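Local coordinates for apical membrane antigen AMA1 (Toxoplasma gondii ME49, PDB 4YIV), which forms part of the moving junction complex and plays an important role in host cell invasion by the parasite, at residues 128-133 with 346-351; 220-225 with 351-356. All coordinates share one frame; numbering follows the deposited sequence.

In the fold
Starting from the N terminus, the chain passes first through 128-133, the approach to helix 132-141, and then through 220-225, the turn that leads into helix 224-227. Both lie near the sheet that holds strands 61-62 and 159-162. The chain then builds a second sheet, and only after strand 329-333 does it come back as one continuous irregular run, 346-356. Interaction 1 closes a loop of 212 residues and interaction 2 one of 125. Their segments alternate along the chain, so the loops cross. Pro351 is common to both, and a probable hydrogen bond between Ser130 OG and Asp222 OD1 joins the two early segments.

Interaction 1 of 2, residues 128-133 with 346-351; sequences KASTDL and IIPSNP
Ser130 O and the backbone N of Ser349 centre a contact in which an irregular run, 346-351, lies antiparallel along the entrance to helix 132-141. That carbonyl oxygen is gripped twice. Ser349 N comes to Ser130 O in the carbonyl plane at 2.9 Å, with an angle of 156° at the hydrogen, while Ser349 OG reaches the same Ser130 O from above that plane at 3.2 Å. Pro348 CA adds a CH···O contact to Ser130 O. With chi1 at 82°, the hydroxyl of Ser130 tucks between its own N and carbonyl carbon; Ser130 OG rests 3.3 Å from Pro348 CB and bonds to Asp222. Asn350 ND2 abuts Ser130 CB at 3.4 Å, its OD1 being bonded to Ser352 OG and Val353 N. Thr131 is the N-cap of helix 132-141: OG1 accepts from Gly134 N, whereas the methyl CG2 of Thr131 presses on the backbone, 3.5 Å from Ile346 C. Farther in, Leu133 and Ile346 run side by side, Leu133 CD2 to Ile346 CG2 at 3.9 Å. This buried end is set among Phe224 of helix 224-227, Trp62 of strand 61-62, which touches both Leu133 and Ile346, and Phe159 and Tyr161 of strand 159-162, against which Leu133 packs.

Interaction 2 of 2, residues 220-225 with 351-356; sequences NPDAFI and PSVTPP
Asp222 is where 220-225 first meets the run 351-356. It is the third residue of a type I beta turn from Asn220 to Ala223, closed by a bond from Ala223 N to Asn220 O (3.0 Å). Its side chain crosses that of Val353 at about a right angle, and the carboxylate oxygen OD2 of Asp222, OD1 being taken by Ser130, lies 3.8 Å from the methyl CG2 of Val353. The turn feeds into the short helix 224-227, part of what is probably the first of the PAN-type modules of the AMA1 ectodomain, while the proline-rich 351-356 belongs to the irregular connection that follows strand 329-333 and runs toward strand 372-373. No hydrogen bond crosses between the two segments. Past Phe224, which packs on Thr131 and Leu133, Ile225 splits its branches over the connection. CG1 lies beside the backbone N (chi1 -64°) and carries Ile225 CD1 to 3.8 Å from Val353 CG1, the two side chains crossing at about a right angle. Ile225 CG2, anti to that N, sits 3.4 Å from the carbonyl oxygen O of Thr354. The same methyl, Ile225 CG2, also meets the ring of the buried Pro356, 3.7 Å from Pro356 CD.

Interaction 1 of 2, residues 128-133 with 346-351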
ATOM      1  N   LYS A 128       4.301  -9.286  19.949  1.00 26.26           N
ATOM      2  CA  LYS A 128       3.385 -10.403  19.893  1.00 27.75           C
ATOM      3  C   LYS A 128       3.042 -10.824  18.456  1.00 27.53           C
ATOM      4  O   LYS A 128       2.510 -11.911  18.216  1.00 29.56           O
ATOM      5  CB  LYS A 128       2.113 -10.021  20.672  1.00 29.98           C
ATOM      6  CG  LYS A 128       2.381  -9.731  22.176  1.00 34.40           C
ATOM      7  CD  LYS A 128       2.791 -10.998  22.933  1.00 40.07           C
ATOM      8  CE  LYS A 128       3.393 -10.724  24.315  1.00 46.82           C
ATOM      9  NZ  LYS A 128       2.391 -10.378  25.333  1.00 57.25           N
ATOM     10  N   ALA A 129       3.357  -9.979  17.483  1.00 24.75           N
ATOM     11  CA  ALA A 129       3.001 -10.266  16.095  1.00 24.53           C
ATOM     12  C   ALA A 129       3.585 -11.590  15.630  1.00 24.61           C
ATOM     13  O   ALA A 129       4.685 -11.965  16.023  1.00 24.67           O
ATOM     14  CB  ALA A 129       3.493  -9.150  15.160  1.00 23.36           C
ATOM     15  N   SER A 130       2.848 -12.261  14.765  1.00 22.77           N
ATOM     16  CA  SER A 130       3.243 -13.569  14.246  1.00 26.52           C
ATOM     17  C   SER A 130       3.997 -13.576  12.912  1.00 25.84           C
ATOM     18  O   SER A 130       4.331 -14.654  12.415  1.00 24.51           O
ATOM     19  CB  SER A 130       1.984 -14.413  14.098  1.00 25.67           C
ATOM     20  OG  SER A 130       1.329 -14.093  12.886  1.00 33.91           O
ATOM     21  N   THR A 131       4.227 -12.405  12.301  1.00 23.89           N
ATOM     22  CA  THR A 131       4.956 -12.313  11.019  1.00 21.75           C
ATOM     23  C   THR A 131       6.020 -11.245  11.136  1.00 23.40           C
ATOM     24  O   THR A 131       5.923 -10.351  11.984  1.00 23.44           O
ATOM     25  CB  THR A 131       4.061 -11.987   9.786  1.00 22.09           C
ATOM     26  OG1 THR A 131       3.588 -10.617   9.867  1.00 21.77           O
ATOM     27  CG2 THR A 131       2.906 -12.950   9.673  1.00 22.69           C
ATOM     28  N   ASP A 132       7.051 -11.330  10.299  1.00 21.49           N
ATOM     29  CA  ASP A 132       8.151 -10.385  10.437  1.00 22.50           C
ATOM     30  C   ASP A 132       7.618  -9.006  10.076  1.00 22.09           C
ATOM     31  O   ASP A 132       7.941  -8.027  10.750  1.00 22.19           O
ATOM     32  CB  ASP A 132       9.350 -10.761   9.552  1.00 24.40           C
ATOM     33  CG  ASP A 132      10.218 -11.883  10.180  1.00 34.75           C
ATOM     34  OD1 ASP A 132      10.033 -12.198  11.375  1.00 32.87           O
ATOM     35  OD2 ASP A 132      11.077 -12.461   9.480  1.00 36.15           O
ATOM     36  N   LEU A 133       6.798  -8.924   9.025  1.00 19.98           N
ATOM     37  CA  LEU A 133       6.244  -7.617   8.647  1.00 20.88           C
ATOM     38  C   LEU A 133       5.418  -7.040   9.805  1.00 20.01           C
ATOM     39  O   LEU A 133       5.509  -5.849  10.160  1.00 20.81           O
ATOM     40  CB  LEU A 133       5.397  -7.731   7.389  1.00 21.44           C
ATOM     41  CG  LEU A 133       4.702  -6.407   6.959  1.00 21.90           C
ATOM     42  CD1 LEU A 133       5.689  -5.258   6.784  1.00 22.22           C
ATOM     43  CD2 LEU A 133       3.935  -6.598   5.637  1.00 19.90           C
ATOM     44  N   ILE A 346       5.272 -12.867   5.587  1.00 21.59           N
ATOM     45  CA  ILE A 346       3.907 -12.672   6.106  1.00 25.62           C
ATOM     46  C   ILE A 346       3.175 -14.006   6.355  1.00 22.86           C
ATOM     47  O   ILE A 346       1.965 -14.039   6.444  1.00 24.92           O
ATOM     48  CB  ILE A 346       3.037 -11.785   5.156  1.00 22.15           C
ATOM     49  CG1 ILE A 346       2.744 -12.482   3.829  1.00 25.39           C
ATOM     50  CG2 ILE A 346       3.714 -10.431   4.931  1.00 24.97           C
ATOM     51  CD1 ILE A 346       1.562 -11.854   3.091  1.00 26.11           C
ATOM     52  N   ILE A 347       3.904 -15.109   6.460  1.00 28.20           N
ATOM     53  CA  ILE A 347       3.276 -16.379   6.886  1.00 25.99           C
ATOM     54  C   ILE A 347       3.403 -16.520   8.395  1.00 24.73           C
ATOM     55  O   ILE A 347       4.509 -16.426   8.941  1.00 21.92           O
ATOM     56  CB  ILE A 347       3.910 -17.583   6.166  1.00 29.31           C
ATOM     57  CG1 ILE A 347       3.610 -17.455   4.676  1.00 32.44           C
ATOM     58  CG2 ILE A 347       3.299 -18.903   6.695  1.00 31.09           C
ATOM     59  CD1 ILE A 347       4.361 -18.403   3.819  1.00 40.87           C
ATOM     60  N   PRO A 348       2.262 -16.685   9.110  1.00 24.20           N
ATOM     61  CA  PRO A 348       2.396 -16.644  10.567  1.00 25.18           C
ATOM     62  C   PRO A 348       3.243 -17.806  11.125  1.00 27.18           C
ATOM     63  O   PRO A 348       3.183 -18.900  10.585  1.00 26.13           O
ATOM     64  CB  PRO A 348       0.943 -16.755  11.046  1.00 25.97           C
ATOM     65  CG  PRO A 348       0.149 -16.252   9.943  1.00 29.57           C
ATOM     66  CD  PRO A 348       0.848 -16.663   8.705  1.00 25.83           C
ATOM     67  N   SER A 349       3.996 -17.545  12.182  1.00 22.89           N
ATOM     68  CA  SER A 349       4.791 -18.555  12.880  1.00 31.11           C
ATOM     69  C   SER A 349       4.026 -19.314  13.973  1.00 30.00           C
ATOM     70  O   SER A 349       4.618 -19.949  14.839  1.00 28.07           O
ATOM     71  CB  SER A 349       5.984 -17.882  13.512  1.00 31.02           C
ATOM     72  OG  SER A 349       5.563 -16.893  14.412  1.00 29.86           O
ATOM     73  N   ASN A 350       2.713 -19.198  13.974  1.00 29.15           N
ATOM     74  CA  ASN A 350       1.925 -20.069  14.824  1.00 29.19           C
ATOM     75  C   ASN A 350       0.711 -20.503  14.043  1.00 29.55           C
ATOM     76  O   ASN A 350       0.357 -19.875  13.044  1.00 26.21           O
ATOM     77  CB  ASN A 350       1.556 -19.348  16.115  1.00 32.67           C
ATOM     78  CG  ASN A 350       0.560 -18.230  15.887  1.00 35.30           C
ATOM     79  OD1 ASN A 350      -0.600 -18.477  15.535  1.00 33.51           O
ATOM     80  ND2 ASN A 350       1.005 -16.993  16.064  1.00 30.76           N
ATOM     81  N   PRO A 351       0.072 -21.604  14.464  1.00 26.12           N
ATOM     82  CA  PRO A 351      -1.032 -22.096  13.650  1.00 24.05           C
ATOM     83  C   PRO A 351      -2.398 -21.418  13.973  1.00 22.15           C
ATOM     84  O   PRO A 351      -3.394 -21.827  13.414  1.00 26.07           O
ATOM     85  CB  PRO A 351      -1.060 -23.585  13.991  1.00 29.30           C
ATOM     86  CG  PRO A 351      -0.599 -23.593  15.448  1.00 24.11           C
ATOM     87  CD  PRO A 351       0.483 -22.559  15.515  1.00 24.66           C
TER

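Interaction 2 of 2, residues 220-225 with 351-356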
ATOM      1  N   ASN A 220      -3.041  -3.869  15.699  1.00 23.37           N
ATOM      2  CA  ASN A 220      -3.496  -5.247  15.716  1.00 24.47           C
ATOM      3  C   ASN A 220      -2.653  -5.854  14.620  1.00 22.46           C
ATOM      4  O   ASN A 220      -3.092  -6.002  13.553  1.00 21.46           O
ATOM      5  CB  ASN A 220      -4.970  -5.356  15.418  1.00 23.08           C
ATOM      6  CG  ASN A 220      -5.825  -4.841  16.539  1.00 32.83           C
ATOM      7  OD1 ASN A 220      -5.754  -5.305  17.645  1.00 38.00           O
ATOM      8  ND2 ASN A 220      -6.621  -3.865  16.240  1.00 25.82           N
ATOM      9  N   PRO A 221      -1.410  -6.163  14.925  1.00 21.08           N
ATOM     10  CA  PRO A 221      -0.443  -6.612  13.901  1.00 19.78           C
ATOM     11  C   PRO A 221      -0.726  -7.755  12.975  1.00 24.54           C
ATOM     12  O   PRO A 221      -0.107  -7.801  11.914  1.00 22.79           O
ATOM     13  CB  PRO A 221       0.875  -6.743  14.657  1.00 25.09           C
ATOM     14  CG  PRO A 221       0.433  -7.083  16.017  1.00 24.75           C
ATOM     15  CD  PRO A 221      -0.802  -6.248  16.259  1.00 24.90           C
ATOM     16  N   ASP A 222      -1.600  -8.623  13.361  1.00 21.55           N
ATOM     17  CA  ASP A 222      -1.861  -9.754  12.520  1.00 21.01           C
ATOM     18  C   ASP A 222      -3.078  -9.469  11.628  1.00 21.01           C
ATOM     19  O   ASP A 222      -3.411 -10.243  10.811  1.00 20.43           O
ATOM     20  CB  ASP A 222      -2.130 -11.026  13.351  1.00 21.97           C
ATOM     21  CG  ASP A 222      -0.900 -11.542  14.091  1.00 29.50           C
ATOM     22  OD1 ASP A 222       0.187 -11.473  13.568  1.00 29.74           O
ATOM     23  OD2 ASP A 222      -1.032 -12.011  15.203  1.00 31.18           O
ATOM     24  N   ALA A 223      -3.722  -8.330  11.794  1.00 20.42           N
ATOM     25  CA  ALA A 223      -4.944  -8.088  11.040  1.00 19.69           C
ATOM     26  C   ALA A 223      -4.745  -7.978   9.529  1.00 19.87           C
ATOM     27  O   ALA A 223      -5.597  -8.445   8.744  1.00 21.28           O
ATOM     28  CB  ALA A 223      -5.643  -6.825  11.550  1.00 22.33           C
ATOM     29  N   PHE A 224      -3.625  -7.382   9.106  1.00 22.38           N
ATOM     30  CA  PHE A 224      -3.397  -7.117   7.677  1.00 20.29           C
ATOM     31  C   PHE A 224      -3.363  -8.387   6.874  1.00 21.89           C
ATOM     32  O   PHE A 224      -3.584  -8.376   5.661  1.00 21.07           O
ATOM     33  CB  PHE A 224      -2.067  -6.313   7.483  1.00 22.99           C
ATOM     34  CG  PHE A 224      -0.811  -7.159   7.595  1.00 22.41           C
ATOM     35  CD1 PHE A 224      -0.304  -7.799   6.474  1.00 22.92           C
ATOM     36  CD2 PHE A 224      -0.134  -7.304   8.813  1.00 20.31           C
ATOM     37  CE1 PHE A 224       0.828  -8.602   6.563  1.00 21.56           C
ATOM     38  CE2 PHE A 224       0.999  -8.106   8.907  1.00 22.96           C
ATOM     39  CZ  PHE A 224       1.471  -8.765   7.777  1.00 20.87           C
ATOM     40  N   ILE A 225      -3.028  -9.501   7.531  1.00 20.52           N
ATOM     41  CA  ILE A 225      -2.867 -10.776   6.835  1.00 21.62           C
ATOM     42  C   ILE A 225      -4.158 -11.181   6.110  1.00 23.94           C
ATOM     43  O   ILE A 225      -4.137 -11.699   4.989  1.00 26.51           O
ATOM     44  CB  ILE A 225      -2.428 -11.884   7.851  1.00 22.55           C
ATOM     45  CG1 ILE A 225      -1.058 -11.565   8.444  1.00 23.67           C
ATOM     46  CG2 ILE A 225      -2.345 -13.251   7.186  1.00 30.62           C
ATOM     47  CD1 ILE A 225      -0.746 -12.392   9.699  1.00 29.01           C
ATOM     48  N   PRO A 351       0.072 -21.604  14.464  1.00 26.12           N
ATOM     49  CA  PRO A 351      -1.032 -22.096  13.650  1.00 24.05           C
ATOM     50  C   PRO A 351      -2.398 -21.418  13.973  1.00 22.15           C
ATOM     51  O   PRO A 351      -3.394 -21.827  13.414  1.00 26.07           O
ATOM     52  CB  PRO A 351      -1.060 -23.585  13.991  1.00 29.30           C
ATOM     53  CG  PRO A 351      -0.599 -23.593  15.448  1.00 24.11           C
ATOM     54  CD  PRO A 351       0.483 -22.559  15.515  1.00 24.66           C
ATOM     55  N   SER A 352      -2.453 -20.464  14.895  1.00 26.79           N
ATOM     56  CA  SER A 352      -3.754 -19.846  15.209  1.00 24.47           C
ATOM     57  C   SER A 352      -4.194 -18.796  14.181  1.00 26.43           C
ATOM     58  O   SER A 352      -5.383 -18.618  13.916  1.00 25.32           O
ATOM     59  CB  SER A 352      -3.751 -19.186  16.569  1.00 29.61           C
ATOM     60  OG  SER A 352      -3.110 -17.924  16.507  1.00 40.96           O
ATOM     61  N   VAL A 353      -3.236 -18.086  13.610  1.00 25.64           N
ATOM     62  CA  VAL A 353      -3.577 -16.992  12.734  1.00 26.70           C
ATOM     63  C   VAL A 353      -3.794 -17.540  11.358  1.00 26.83           C
ATOM     64  O   VAL A 353      -2.908 -18.180  10.775  1.00 27.59           O
ATOM     65  CB  VAL A 353      -2.496 -15.913  12.773  1.00 28.78           C
ATOM     66  CG1 VAL A 353      -2.822 -14.833  11.809  1.00 30.00           C
ATOM     67  CG2 VAL A 353      -2.408 -15.357  14.191  1.00 31.23           C
ATOM     68  N   THR A 354      -4.976 -17.262  10.807  1.00 27.86           N
ATOM     69  CA  THR A 354      -5.291 -17.724   9.462  1.00 29.32           C
ATOM     70  C   THR A 354      -4.273 -17.163   8.454  1.00 32.84           C
ATOM     71  O   THR A 354      -4.120 -15.953   8.340  1.00 31.77           O
ATOM     72  CB  THR A 354      -6.681 -17.302   9.031  1.00 27.49           C
ATOM     73  OG1 THR A 354      -7.588 -17.635  10.084  1.00 28.25           O
ATOM     74  CG2 THR A 354      -7.086 -17.997   7.680  1.00 27.73           C
ATOM     75  N   PRO A 355      -3.569 -18.045   7.741  1.00 31.26           N
ATOM     76  CA  PRO A 355      -2.593 -17.553   6.754  1.00 33.23           C
ATOM     77  C   PRO A 355      -3.222 -16.890   5.522  1.00 37.98           C
ATOM     78  O   PRO A 355      -4.407 -17.068   5.238  1.00 35.25           O
ATOM     79  CB  PRO A 355      -1.809 -18.826   6.351  1.00 36.63           C
ATOM     80  CG  PRO A 355      -2.668 -19.986   6.743  1.00 32.30           C
ATOM     81  CD  PRO A 355      -3.603 -19.520   7.852  1.00 29.49           C
ATOM     82  N   PRO A 356      -2.415 -16.119   4.776  1.00 38.55           N
ATOM     83  CA  PRO A 356      -2.890 -15.202   3.725  1.00 50.67           C
ATOM     84  C   PRO A 356      -3.368 -15.813   2.390  1.00 55.53           C
ATOM     85  O   PRO A 356      -3.978 -15.095   1.584  1.00 62.33           O
ATOM     86  CB  PRO A 356      -1.647 -14.317   3.469  1.00 45.49           C
ATOM     87  CG  PRO A 356      -0.497 -15.135   3.893  1.00 43.07           C
ATOM     88  CD  PRO A 356      -0.984 -15.920   5.080  1.00 39.57           C
TER